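Local coordinates for phosphatidylglycerophosphatase and protein-tyrosine phosphatase 1 (Mus musculus, PDB 3RGO) that dephosphorylates phosphatidylglycerophosphate to phosphatidylglycerol, an essential step on the mitochondrial pathway to cardiolipin, at residues K77-A82 / V107-I112. Sequence-based numbering, arbitrary orientation.
Sequences KGVQFA and VAAYLI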
loop_
_atom_site.group_PDB
_atom_site.type_symbol
_atom_site.label_atom_id
_atom_site.label_comp_id
_atom_site.label_asym_id
_atom_site.label_seq_id
_atom_site.Cartn_x
_atom_site.Cartn_y
_atom_site.Cartn_z
ATOM N N LYS A 77 -4.133 -5.212 -8.351
ATOM C CA LYS A 77 -5.364 -4.871 -7.646
ATOM C C LYS A 77 -5.118 -3.719 -6.678
ATOM O O LYS A 77 -5.890 -2.759 -6.626
ATOM C CB LYS A 77 -5.918 -6.082 -6.892
ATOM C CG LYS A 77 -6.910 -6.910 -7.687
ATOM C CD LYS A 77 -7.560 -7.976 -6.818
ATOM C CE LYS A 77 -8.590 -8.776 -7.602
ATOM N NZ LYS A 77 -9.242 -9.816 -6.757
ATOM N N GLY A 78 -4.032 -3.819 -5.921
ATOM C CA GLY A 78 -3.680 -2.796 -4.952
ATOM C C GLY A 78 -3.406 -1.467 -5.621
ATOM O O GLY A 78 -3.877 -0.423 -5.176
ATOM N N VAL A 79 -2.650 -1.507 -6.713
ATOM C CA VAL A 79 -2.285 -0.292 -7.421
ATOM C C VAL A 79 -3.503 0.372 -8.073
ATOM O O VAL A 79 -3.688 1.584 -7.964
ATOM C CB VAL A 79 -1.181 -0.569 -8.464
ATOM C CG1 VAL A 79 -0.902 0.673 -9.295
ATOM C CG2 VAL A 79 0.087 -1.061 -7.758
ATOM N N GLN A 80 -4.336 -0.422 -8.740
ATOM C CA GLN A 80 -5.551 0.109 -9.353
ATOM C C GLN A 80 -6.490 0.695 -8.301
ATOM O O GLN A 80 -7.206 1.656 -8.565
ATOM C CB GLN A 80 -6.266 -0.970 -10.172
ATOM C CG GLN A 80 -5.454 -1.488 -11.358
ATOM C CD GLN A 80 -5.037 -0.384 -12.317
ATOM O OE1 GLN A 80 -5.836 0.487 -12.671
ATOM N NE2 GLN A 80 -3.781 -0.422 -12.751
ATOM N N PHE A 81 -6.479 0.111 -7.106
ATOM C CA PHE A 81 -7.261 0.629 -5.986
ATOM C C PHE A 81 -6.754 2.012 -5.587
ATOM O O PHE A 81 -7.537 2.940 -5.399
ATOM C CB PHE A 81 -7.171 -0.330 -4.797
ATOM C CG PHE A 81 -8.055 0.040 -3.628
ATOM C CD1 PHE A 81 -9.404 -0.280 -3.629
ATOM C CD2 PHE A 81 -7.523 0.674 -2.513
ATOM C CE1 PHE A 81 -10.211 0.042 -2.545
ATOM C CE2 PHE A 81 -8.316 0.997 -1.425
ATOM C CZ PHE A 81 -9.665 0.681 -1.440
ATOM N N ALA A 82 -5.435 2.148 -5.479
ATOM C CA ALA A 82 -4.833 3.442 -5.162
ATOM C C ALA A 82 -5.151 4.473 -6.244
ATOM O O ALA A 82 -5.433 5.631 -5.947
ATOM C CB ALA A 82 -3.325 3.302 -4.990
ATOM N N VAL A 107 3.490 -0.181 -1.753
ATOM C CA VAL A 107 3.689 1.217 -2.125
ATOM C C VAL A 107 4.731 1.333 -3.236
ATOM O O VAL A 107 4.593 2.165 -4.132
ATOM C CB VAL A 107 4.077 2.105 -0.907
ATOM C CG1 VAL A 107 4.444 3.511 -1.365
ATOM C CG2 VAL A 107 2.935 2.157 0.119
ATOM N N ALA A 108 5.764 0.494 -3.181
ATOM C CA ALA A 108 6.773 0.449 -4.234
ATOM C C ALA A 108 6.145 0.163 -5.591
ATOM O O ALA A 108 6.495 0.788 -6.589
ATOM C CB ALA A 108 7.857 -0.601 -3.912
ATOM N N ALA A 109 5.216 -0.786 -5.631
ATOM C CA ALA A 109 4.581 -1.144 -6.890
ATOM C C ALA A 109 3.781 0.038 -7.436
ATOM O O ALA A 109 3.846 0.346 -8.625
ATOM C CB ALA A 109 3.689 -2.368 -6.708
ATOM N N TYR A 110 3.033 0.692 -6.554
ATOM C CA TYR A 110 2.305 1.910 -6.896
ATOM C C TYR A 110 3.219 2.944 -7.555
ATOM O O TYR A 110 2.916 3.443 -8.640
ATOM C CB TYR A 110 1.654 2.494 -5.634
ATOM C CG TYR A 110 1.232 3.941 -5.739
ATOM C CD1 TYR A 110 0.043 4.296 -6.363
ATOM C CD2 TYR A 110 2.020 4.954 -5.201
ATOM C CE1 TYR A 110 -0.347 5.626 -6.460
ATOM C CE2 TYR A 110 1.642 6.276 -5.287
ATOM C CZ TYR A 110 0.459 6.609 -5.919
ATOM O OH TYR A 110 0.082 7.930 -6.005
ATOM N N LEU A 111 4.338 3.259 -6.904
ATOM C CA LEU A 111 5.278 4.246 -7.431
ATOM C C LEU A 111 5.892 3.819 -8.763
ATOM O O LEU A 111 6.085 4.641 -9.669
ATOM C CB LEU A 111 6.374 4.538 -6.408
ATOM C CG LEU A 111 5.906 5.230 -5.123
ATOM C CD1 LEU A 111 7.043 5.303 -4.116
ATOM C CD2 LEU A 111 5.346 6.622 -5.418
ATOM N N ILE A 112 6.214 2.536 -8.881
ATOM C CA ILE A 112 6.744 2.016 -10.133
ATOM C C ILE A 112 5.792 2.316 -11.281
ATOM O O ILE A 112 6.201 2.826 -12.324
ATOM C CB ILE A 112 7.007 0.499 -10.054
ATOM C CG1 ILE A 112 8.207 0.225 -9.139
ATOM C CG2 ILE A 112 7.247 -0.078 -11.445
ATOM C CD1 ILE A 112 8.427 -1.246 -8.821
#
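A hydrogen bond joins the hydroxyl of Tyr-110, whose ring rests against Ala-82, to Asp-6 OD2, so a tyrosine can lie buried here with its polar end satisfied. Between the two helices themselves no hydrogen bond forms; they meet through van der Waals contacts, mostly of apolar side chains. Ala-82 CB meets the ring obliquely, 3.8 Å from Tyr-110 CD1, and its single methyl lets the ring lie near the backbone of helix 72-88. One turn earlier, Val-79 presents both of its methyl groups. CG2, anti to its own carbonyl carbon, makes the closer approach, lying 3.6 Å from Tyr-110 N. The same methyl is 4.0 Å from Ala-109 CB. Val-79 CG1 passes 4.2 Å from Tyr-110 CA. The branched valine therefore lies against the backbone where Ala-109 joins Tyr-110, and the small alanine side chain leaves the main chain accessible. Tyr-110 CG stands anti to its backbone N (chi1 162°), which carries the ring along the helix flank to Ala-82. The segment axes approach to 9.1 Å and cross at -65°, so the touching patch is compact. Phe-146 of helix 137-154 also touches Val-79 and Ala-109, extending the apolar contact. Away from the predicted catalytic cysteine, this joins helix 72-88 to helix 102-115, the helices that precede strand 91-95 and follow the phosphate-binding loop in the chain of the dual-specificity phosphatase fold.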